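PDB 6GRL: beta-hydroxyacid dehydrogenase, 3-hydroxyisobutyrate dehydrogenase from Saccharomonospora xinjiangensis XJ-54, which acts as an S-selective imine reductase linked to reductive amination, probably using NADP(H) as the cofactor of its redox step. Local coordinates for residues I198-L201 against H202-V206; N120-W123 against A124-R127; N50-A53 against S54-R57. All coordinates share one frame; numbering follows the deposited sequence.

Contact 1 (I198-L201 against H202-V206); sequences IGFL and HTLSV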
ATOM      1  N   ILE A 198      -4.745  -9.400  13.865  1.00 14.44           N
ATOM      2  CA  ILE A 198      -4.510  -9.591  15.293  1.00 15.26           C
ATOM      3  C   ILE A 198      -5.833  -9.778  16.030  1.00 16.96           C
ATOM      4  O   ILE A 198      -5.924 -10.567  16.977  1.00 14.44           O
ATOM      5  CB  ILE A 198      -3.678  -8.432  15.877  1.00 15.29           C
ATOM      6  CG1 ILE A 198      -3.234  -8.763  17.305  1.00 18.22           C
ATOM      7  CG2 ILE A 198      -4.448  -7.120  15.857  1.00 16.12           C
ATOM      8  CD1 ILE A 198      -2.389 -10.017  17.414  1.00 18.66           C
ATOM      9  N   GLY A 199      -6.884  -9.074  15.602  1.00 15.01           N
ATOM     10  CA  GLY A 199      -8.204  -9.354  16.138  1.00 14.69           C
ATOM     11  C   GLY A 199      -8.664 -10.760  15.815  1.00 15.58           C
ATOM     12  O   GLY A 199      -9.349 -11.396  16.621  1.00 15.17           O
ATOM     13  N   PHE A 200      -8.276 -11.268  14.644  1.00 18.15           N
ATOM     14  CA  PHE A 200      -8.588 -12.643  14.271  1.00 16.95           C
ATOM     15  C   PHE A 200      -7.927 -13.633  15.223  1.00 16.64           C
ATOM     16  O   PHE A 200      -8.565 -14.584  15.690  1.00 15.29           O
ATOM     17  CB  PHE A 200      -8.148 -12.883  12.824  1.00 18.17           C
ATOM     18  CG  PHE A 200      -8.134 -14.326  12.412  1.00 21.45           C
ATOM     19  CD1 PHE A 200      -9.313 -15.045  12.311  1.00 24.22           C
ATOM     20  CD2 PHE A 200      -6.941 -14.954  12.098  1.00 22.32           C
ATOM     21  CE1 PHE A 200      -9.301 -16.372  11.921  1.00 26.42           C
ATOM     22  CE2 PHE A 200      -6.921 -16.280  11.706  1.00 23.49           C
ATOM     23  CZ  PHE A 200      -8.103 -16.989  11.618  1.00 24.09           C
ATOM     24  N   LEU A 201      -6.645 -13.417  15.535  1.00 17.71           N
ATOM     25  CA  LEU A 201      -5.942 -14.324  16.438  1.00 17.49           C
ATOM     26  C   LEU A 201      -6.564 -14.315  17.829  1.00 18.43           C
ATOM     27  O   LEU A 201      -6.765 -15.374  18.433  1.00 19.23           O
ATOM     28  CB  LEU A 201      -4.462 -13.953  16.515  1.00 18.06           C
ATOM     29  CG  LEU A 201      -3.611 -14.221  15.274  1.00 18.84           C
ATOM     30  CD1 LEU A 201      -2.133 -14.086  15.612  1.00 20.88           C
ATOM     31  CD2 LEU A 201      -3.912 -15.593  14.689  1.00 19.48           C
ATOM     32  N   HIS A 202      -6.873 -13.128  18.358  1.00 17.58           N
ATOM     33  CA  HIS A 202      -7.503 -13.054  19.672  1.00 17.74           C
ATOM     34  C   HIS A 202      -8.872 -13.722  19.675  1.00 16.77           C
ATOM     35  O   HIS A 202      -9.264 -14.326  20.681  1.00 18.63           O
ATOM     36  CB  HIS A 202      -7.618 -11.597  20.122  1.00 17.61           C
ATOM     37  CG  HIS A 202      -6.297 -10.941  20.382  1.00 18.61           C
ATOM     38  ND1 HIS A 202      -5.308 -11.532  21.139  1.00 19.54           N
ATOM     39  CD2 HIS A 202      -5.804  -9.742  19.991  1.00 17.07           C
ATOM     40  CE1 HIS A 202      -4.262 -10.728  21.199  1.00 18.23           C
ATOM     41  NE2 HIS A 202      -4.538  -9.635  20.511  1.00 18.80           N
ATOM     42  N   THR A 203      -9.609 -13.630  18.566  1.00 15.71           N
ATOM     43  CA  THR A 203     -10.887 -14.329  18.470  1.00 15.96           C
ATOM     44  C   THR A 203     -10.688 -15.840  18.506  1.00 15.35           C
ATOM     45  O   THR A 203     -11.478 -16.564  19.126  1.00 18.75           O
ATOM     46  CB  THR A 203     -11.618 -13.911  17.193  1.00 17.21           C
ATOM     47  OG1 THR A 203     -11.736 -12.482  17.159  1.00 17.30           O
ATOM     48  CG2 THR A 203     -13.008 -14.527  17.142  1.00 17.78           C
ATOM     49  N   LEU A 204      -9.635 -16.331  17.849  1.00 16.57           N
ATOM     50  CA  LEU A 204      -9.312 -17.753  17.931  1.00 17.85           C
ATOM     51  C   LEU A 204      -8.987 -18.157  19.363  1.00 21.06           C
ATOM     52  O   LEU A 204      -9.310 -19.273  19.789  1.00 21.94           O
ATOM     53  CB  LEU A 204      -8.139 -18.082  17.007  1.00 18.09           C
ATOM     54  CG  LEU A 204      -8.344 -17.884  15.505  1.00 21.52           C
ATOM     55  CD1 LEU A 204      -7.081 -18.257  14.752  1.00 23.28           C
ATOM     56  CD2 LEU A 204      -9.526 -18.695  15.005  1.00 22.74           C
ATOM     57  N   SER A 205      -8.348 -17.262  20.121  1.00 16.81           N
ATOM     58  CA  SER A 205      -8.066 -17.547  21.523  1.00 17.38           C
ATOM     59  C   SER A 205      -9.353 -17.758  22.312  1.00 18.56           C
ATOM     60  O   SER A 205      -9.413 -18.618  23.199  1.00 20.33           O
ATOM     61  CB  SER A 205      -7.247 -16.411  22.138  1.00 17.40           C
ATOM     62  OG  SER A 205      -5.990 -16.279  21.498  1.00 22.90           O
ATOM     63  N   VAL A 206     -10.396 -16.987  21.998  1.00 18.52           N
ATOM     64  CA  VAL A 206     -11.661 -17.122  22.715  1.00 17.96           C
ATOM     65  C   VAL A 206     -12.279 -18.491  22.457  1.00 18.15           C
ATOM     66  O   VAL A 206     -12.671 -19.198  23.392  1.00 21.00           O
ATOM     67  CB  VAL A 206     -12.627 -15.989  22.327  1.00 16.45           C
ATOM     68  CG1 VAL A 206     -14.016 -16.266  22.883  1.00 17.68           C
ATOM     69  CG2 VAL A 206     -12.110 -14.652  22.832  1.00 19.78           C
TER
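Towards the C-terminal end of the long helix 181-209, F200 and L204 meet one turn apart, an i to i+4 pair on the same side of the helix. L204 CD1 rides over one face of the aromatic ring in a CH-pi contact, 3.9 Å from the centroid of the F200 ring and 28° off its normal. The nearest ring atom is CZ of F200, 3.5 Å from L204 CD1. With CG anti to the backbone N (chi1 167°), the phenyl group of F200 hangs beside its own carbonyl carbon, on the side of the next turn, where the leucine fork can lie over it. L204 CD1 also touches CD2 of L201, at 4.1 Å. Replacing L204 by an alanine would probably leave that face of F200 and the L201 methyl without their apolar mate, and the phenyl ring freer to turn. The helix belongs to the C-terminal, reductive aminase-like part of the protein, and helix 214-225 packs against this same side: F217 touches T203 and L204, while A218 and V221 touch F200. Ordinary i to i+4 backbone bonds run underneath, among them L204 N to F200 O at 3.0 Å. One carbonyl is gripped twice: G199 O takes T203 N at 3.0 Å and, from the opposite face of its plane, the T203 hydroxyl OG1 at 2.7 Å. On another side of the helix the imidazole of H202 leans back over the preceding turn, its NE2 resting 3.6 Å from CG1 of I198, and meets R265 and E271 beyond.

Contact 2 (N120-W123 against A124-R127); sequences NERW and ARER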
ATOM      1  N   ASN A 120      12.026  12.820  -1.711  1.00 11.50           N
ATOM      2  CA  ASN A 120      12.507  12.388  -3.021  1.00  8.95           C
ATOM      3  C   ASN A 120      12.020  13.322  -4.122  1.00 10.30           C
ATOM      4  O   ASN A 120      12.762  13.623  -5.064  1.00  9.44           O
ATOM      5  CB  ASN A 120      12.051  10.956  -3.309  1.00  9.33           C
ATOM      6  CG  ASN A 120      12.680   9.939  -2.382  1.00 11.82           C
ATOM      7  OD1 ASN A 120      13.713  10.194  -1.766  1.00 16.56           O
ATOM      8  ND2 ASN A 120      12.062   8.768  -2.285  1.00 15.20           N
ATOM      9  N   GLU A 121      10.768  13.779  -4.023  1.00  9.44           N
ATOM     10  CA  GLU A 121      10.233  14.698  -5.023  1.00  8.64           C
ATOM     11  C   GLU A 121      11.018  16.001  -5.053  1.00  9.03           C
ATOM     12  O   GLU A 121      11.328  16.522  -6.131  1.00  9.67           O
ATOM     13  CB  GLU A 121       8.758  14.979  -4.742  1.00  9.32           C
ATOM     14  CG  GLU A 121       8.014  15.552  -5.935  1.00 16.07           C
ATOM     15  CD  GLU A 121       6.683  16.170  -5.556  1.00 20.03           C
ATOM     16  OE1 GLU A 121       6.571  16.727  -4.442  1.00 21.76           O
ATOM     17  OE2 GLU A 121       5.742  16.083  -6.371  1.00 23.07           O
ATOM     18  N   ARG A 122      11.339  16.547  -3.877  1.00  9.88           N
ATOM     19  CA  ARG A 122      12.130  17.770  -3.825  1.00 10.51           C
ATOM     20  C   ARG A 122      13.526  17.538  -4.385  1.00 10.38           C
ATOM     21  O   ARG A 122      14.060  18.381  -5.114  1.00 11.02           O
ATOM     22  CB  ARG A 122      12.201  18.290  -2.389  1.00 14.56           C
ATOM     23  CG  ARG A 122      10.891  18.862  -1.865  1.00 18.17           C
ATOM     24  CD  ARG A 122      11.087  19.570  -0.533  1.00 22.45           C
ATOM     25  NE  ARG A 122      11.549  18.659   0.511  1.00 23.26           N
ATOM     26  CZ  ARG A 122      10.744  17.965   1.311  1.00 28.73           C
ATOM     27  NH1 ARG A 122       9.427  18.073   1.190  1.00 28.22           N
ATOM     28  NH2 ARG A 122      11.257  17.162   2.233  1.00 29.80           N
ATOM     29  N   TRP A 123      14.126  16.389  -4.060  1.00  9.71           N
ATOM     30  CA  TRP A 123      15.442  16.048  -4.593  1.00  9.42           C
ATOM     31  C   TRP A 123      15.426  16.008  -6.116  1.00  8.75           C
ATOM     32  O   TRP A 123      16.338  16.529  -6.770  1.00  9.89           O
ATOM     33  CB  TRP A 123      15.884  14.699  -4.021  1.00  9.43           C
ATOM     34  CG  TRP A 123      17.276  14.271  -4.387  1.00  9.67           C
ATOM     35  CD1 TRP A 123      18.418  14.498  -3.674  1.00 12.17           C
ATOM     36  CD2 TRP A 123      17.668  13.516  -5.542  1.00  9.86           C
ATOM     37  NE1 TRP A 123      19.497  13.940  -4.317  1.00 13.74           N
ATOM     38  CE2 TRP A 123      19.063  13.332  -5.464  1.00 10.52           C
ATOM     39  CE3 TRP A 123      16.976  12.985  -6.634  1.00  9.51           C
ATOM     40  CZ2 TRP A 123      19.780  12.639  -6.439  1.00 10.93           C
ATOM     41  CZ3 TRP A 123      17.691  12.294  -7.599  1.00  8.28           C
ATOM     42  CH2 TRP A 123      19.077  12.129  -7.494  1.00 10.30           C
ATOM     43  N   ALA A 124      14.391  15.403  -6.698  1.00  8.05           N
ATOM     44  CA  ALA A 124      14.290  15.338  -8.150  1.00  7.62           C
ATOM     45  C   ALA A 124      14.026  16.714  -8.750  1.00  8.23           C
ATOM     46  O   ALA A 124      14.591  17.059  -9.794  1.00  9.70           O
ATOM     47  CB  ALA A 124      13.191  14.355  -8.553  1.00 10.24           C
ATOM     48  N   ARG A 125      13.171  17.513  -8.105  1.00  8.91           N
ATOM     49  CA  ARG A 125      12.831  18.824  -8.652  1.00  9.68           C
ATOM     50  C   ARG A 125      14.045  19.745  -8.685  1.00  9.75           C
ATOM     51  O   ARG A 125      14.248  20.479  -9.659  1.00 11.16           O
ATOM     52  CB  ARG A 125      11.700  19.457  -7.841  1.00 12.28           C
ATOM     53  CG  ARG A 125      11.324  20.860  -8.293  1.00 19.18           C
ATOM     54  CD  ARG A 125      10.210  21.451  -7.438  1.00 28.45           C
ATOM     55  NE  ARG A 125       9.438  20.423  -6.746  1.00 34.35           N
ATOM     56  CZ  ARG A 125       9.299  20.355  -5.426  1.00 38.99           C
ATOM     57  NH1 ARG A 125       9.881  21.258  -4.648  1.00 40.56           N
ATOM     58  NH2 ARG A 125       8.577  19.385  -4.882  1.00 40.65           N
ATOM     59  N   GLU A 126      14.867  19.719  -7.631  1.00  9.93           N
ATOM     60  CA  GLU A 126      16.096  20.505  -7.621  1.00 10.65           C
ATOM     61  C   GLU A 126      17.010  20.153  -8.785  1.00 10.31           C
ATOM     62  O   GLU A 126      17.851  20.974  -9.170  1.00 11.05           O
ATOM     63  CB  GLU A 126      16.845  20.303  -6.303  1.00 11.18           C
ATOM     64  CG  GLU A 126      16.083  20.767  -5.074  1.00 13.11           C
ATOM     65  CD  GLU A 126      16.432  19.966  -3.834  1.00 15.44           C
ATOM     66  OE1 GLU A 126      17.416  19.196  -3.878  1.00 12.75           O
ATOM     67  OE2 GLU A 126      15.713  20.098  -2.819  1.00 14.58           O
ATOM     68  N   ARG A 127      16.864  18.957  -9.350  1.00 10.47           N
ATOM     69  CA  ARG A 127      17.683  18.495 -10.460  1.00  9.33           C
ATOM     70  C   ARG A 127      16.950  18.557 -11.793  1.00 10.60           C
ATOM     71  O   ARG A 127      17.490  18.106 -12.809  1.00 10.64           O
ATOM     72  CB  ARG A 127      18.176  17.075 -10.180  1.00  8.91           C
ATOM     73  CG  ARG A 127      19.254  17.048  -9.109  1.00  9.55           C
ATOM     74  CD  ARG A 127      19.325  15.728  -8.357  1.00  9.35           C
ATOM     75  NE  ARG A 127      20.383  15.778  -7.354  1.00 10.34           N
ATOM     76  CZ  ARG A 127      20.277  16.396  -6.180  1.00 10.92           C
ATOM     77  NH1 ARG A 127      19.147  17.007  -5.845  1.00 10.80           N
ATOM     78  NH2 ARG A 127      21.301  16.400  -5.337  1.00 12.20           N
TER
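W123 and R127 carry this contact: the guanidinium of R127 lies flat on the indole, the two planes only 12° apart. CZ of R127 stands 3.5 Å from the centroid of the five-membered ring of W123, a cation-pi contact, with the pyrrole nitrogen NE1 under the middle of the guanidinium. Further back along the arginine, the aliphatic CD of R127 sits almost squarely over the six-membered ring of W123, 3.6 Å from its centroid and 8° off the normal. The stretch from CG to NE is extended, which lets one side chain cover both rings at once. A hydrogen bond fixes how the guanidinium is turned: R127 NH1 gives a proton to the carbonyl O of W123 at 3.0 Å, so the same residue supplies both the aromatic surface and the acceptor. E126 adds a salt bridge at the edge, its OE1 in the guanidinium plane and 3.4 Å from R127 NH1, the hydrogen bond within it weak.

On another side of the helix a second charged pair spans one turn. E121 OE1 and R125 NH2 form a salt bridge at 3.4 Å, with carboxylate and guanidinium planes turned 73° against each other; one face of the R125 group lies over CA of R122. Backbone bonds one turn long hold the helix, R125 N to E121 O at 2.9 Å under the salt bridge and E126 N to R122 O at 3.0 Å beside it. Toward the sheet, A124 is buried against L106 and Y131, and W123 reaches L101 and L106. Helix 114-126 is thus laid on the sheet as the connecting helix of the beta-alpha-beta unit between strands 105-108 and 130-137 of the Rossmann-type dinucleotide-binding domain.

Contact 3 (N50-A53 against S54-R57); sequences NRTA and SKCR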
ATOM      1  N   ASN A  50      22.243  -3.184 -11.091  1.00 11.41           N
ATOM      2  CA  ASN A  50      22.085  -3.766  -9.768  1.00 11.60           C
ATOM      3  C   ASN A  50      23.409  -3.659  -9.029  1.00 12.22           C
ATOM      4  O   ASN A  50      24.480  -3.753  -9.636  1.00 14.26           O
ATOM      5  CB  ASN A  50      21.650  -5.234  -9.836  1.00 12.54           C
ATOM      6  CG  ASN A  50      21.064  -5.732  -8.527  1.00 14.03           C
ATOM      7  OD1 ASN A  50      20.182  -5.101  -7.944  1.00 16.84           O
ATOM      8  ND2 ASN A  50      21.595  -6.845  -8.034  1.00 16.98           N
ATOM      9  N   ARG A  51      23.326  -3.469  -7.708  1.00 14.26           N
ATOM     10  CA  ARG A  51      24.533  -3.411  -6.886  1.00 17.09           C
ATOM     11  C   ARG A  51      25.394  -4.651  -7.086  1.00 16.76           C
ATOM     12  O   ARG A  51      26.620  -4.555  -7.216  1.00 21.24           O
ATOM     13  CB  ARG A  51      24.154  -3.249  -5.413  1.00 23.72           C
ATOM     14  CG  ARG A  51      25.336  -3.299  -4.459  1.00 31.76           C
ATOM     15  CD  ARG A  51      26.177  -2.038  -4.552  1.00 36.43           C
ATOM     16  NE  ARG A  51      25.412  -0.847  -4.194  1.00 37.16           N
ATOM     17  CZ  ARG A  51      25.640   0.365  -4.691  1.00 35.64           C
ATOM     18  NH1 ARG A  51      26.613   0.553  -5.571  1.00 39.49           N
ATOM     19  NH2 ARG A  51      24.891   1.390  -4.307  1.00 32.76           N
ATOM     20  N   THR A  52      24.768  -5.824  -7.120  1.00 17.92           N
ATOM     21  CA  THR A  52      25.434  -7.057  -7.523  1.00 20.13           C
ATOM     22  C   THR A  52      25.247  -7.208  -9.029  1.00 19.83           C
ATOM     23  O   THR A  52      24.149  -7.524  -9.496  1.00 18.82           O
ATOM     24  CB  THR A  52      24.867  -8.258  -6.771  1.00 24.51           C
ATOM     25  OG1 THR A  52      24.951  -8.022  -5.359  1.00 27.44           O
ATOM     26  CG2 THR A  52      25.648  -9.519  -7.115  1.00 27.72           C
ATOM     27  N   ALA A  53      26.321  -6.971  -9.786  1.00 21.46           N
ATOM     28  CA  ALA A  53      26.207  -6.880 -11.239  1.00 20.90           C
ATOM     29  C   ALA A  53      25.778  -8.198 -11.870  1.00 23.34           C
ATOM     30  O   ALA A  53      25.180  -8.194 -12.953  1.00 22.38           O
ATOM     31  CB  ALA A  53      27.534  -6.414 -11.838  1.00 23.72           C
ATOM     32  N   SER A  54      26.066  -9.327 -11.218  1.00 24.37           N
ATOM     33  CA  SER A  54      25.734 -10.626 -11.793  1.00 28.53           C
ATOM     34  C   SER A  54      24.234 -10.830 -11.954  1.00 24.48           C
ATOM     35  O   SER A  54      23.816 -11.623 -12.804  1.00 22.91           O
ATOM     36  CB  SER A  54      26.320 -11.748 -10.932  1.00 30.50           C
ATOM     37  OG  SER A  54      25.665 -11.826  -9.679  1.00 32.17           O
ATOM     38  N   LYS A  55      23.413 -10.132 -11.164  1.00 20.51           N
ATOM     39  CA  LYS A  55      21.966 -10.267 -11.281  1.00 18.13           C
ATOM     40  C   LYS A  55      21.423  -9.673 -12.573  1.00 18.31           C
ATOM     41  O   LYS A  55      20.246  -9.885 -12.883  1.00 18.98           O
ATOM     42  CB  LYS A  55      21.275  -9.616 -10.082  1.00 20.82           C
ATOM     43  CG  LYS A  55      21.782 -10.113  -8.736  1.00 26.55           C
ATOM     44  CD  LYS A  55      21.552 -11.609  -8.581  1.00 35.17           C
ATOM     45  CE  LYS A  55      20.086 -11.922  -8.340  1.00 40.04           C
ATOM     46  NZ  LYS A  55      19.628 -11.438  -7.008  1.00 42.22           N
ATOM     47  N   CYS A  56      22.241  -8.934 -13.323  1.00 17.10           N
ATOM     48  CA  CYS A  56      21.815  -8.415 -14.615  1.00 16.50           C
ATOM     49  C   CYS A  56      21.794  -9.482 -15.699  1.00 17.97           C
ATOM     50  O   CYS A  56      21.091  -9.309 -16.699  1.00 17.75           O
ATOM     51  CB  CYS A  56      22.732  -7.273 -15.060  1.00 16.00           C
ATOM     52  SG  CYS A  56      22.748  -5.833 -13.972  1.00 16.01           S
ATOM     53  N   ARG A  57      22.539 -10.576 -15.516  1.00 19.62           N
ATOM     54  CA  ARG A  57      22.702 -11.562 -16.584  1.00 21.30           C
ATOM     55  C   ARG A  57      21.385 -12.147 -17.079  1.00 21.40           C
ATOM     56  O   ARG A  57      21.196 -12.222 -18.305  1.00 21.90           O
ATOM     57  CB  ARG A  57      23.665 -12.662 -16.125  1.00 23.27           C
ATOM     58  CG  ARG A  57      25.081 -12.176 -15.872  1.00 26.71           C
ATOM     59  CD  ARG A  57      25.910 -13.239 -15.173  1.00 32.67           C
ATOM     60  NE  ARG A  57      27.263 -12.771 -14.887  1.00 37.57           N
ATOM     61  CZ  ARG A  57      28.118 -13.405 -14.092  1.00 42.35           C
ATOM     62  NH1 ARG A  57      27.760 -14.535 -13.498  1.00 42.81           N
ATOM     63  NH2 ARG A  57      29.332 -12.909 -13.888  1.00 43.96           N
TER
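N50 and K55 face each other across the turn that follows strand 46-49 in the Rossmann-type domain, just before helix 57-62. The tight part centres on T52 O, which is gripped by two donors coming from opposite faces of its carbonyl plane. N50 ND2 reaches it at 3.0 Å, with T52 O lying in the plane of the asparagine amide, and K55 N reaches it at 3.2 Å, from above the carbonyl plane. The other end of the same amide is held too: N50 OD1 accepts from the backbone N of L28, between G27 and G29 of what is probably the GxGxxG dinucleotide-binding motif, so the group is fixed against rotation and ties the two loops together. CG of N50 lies anti to its main-chain nitrogen (chi1 -162°), bringing ND2 within 3.3 Å of the aliphatic CG of K55. A second turn bond, C56 N to A53 O at 3.1 Å, continues the 3-10 winding. The buried thiol of C56 folds back under the loop, its SG 3.5 Å from A53 O.

The outer side is far looser. R51 points away from 54-57, its side chain touching E92 and V93 of helix 87-95. K55 bends at three successive torsions, and its end leads away from the loop. In NADP-dependent relatives the loop after this strand often meets the adenosine ribose and its phosphate; basic R51 and K55 would be consistent with such a role, although this is the apo form. On the solvent side, side-chain contact is slight: CG2 of T52 meets OG of S54 at 3.4 Å, while the R57 guanidinium passes flat over S54, with CB of S54 4.0 Å from its plane.

How the contacts relate
Along the chain the order is contact 3, contact 2, contact 1. Contacts 3 and 2 share the N-terminal Rossmann-type domain and its parallel strands: the first follows strand 46-49, the second lies on the helix between strands 105-108 and 130-137. Their centres are 27 Å apart, with nearest atoms about 13 Å apart. Contact 1 belongs to the helical C-terminal part, its centre 45 Å from that of contact 2 and 44 Å from that of contact 3. Helix 181-209, which carries contact 1, begins just after the last sheet strand, 171-174, and leads away into the C-terminal helices. The three therefore sample a probable cofactor-binding half and a helical half, joined by one long helix.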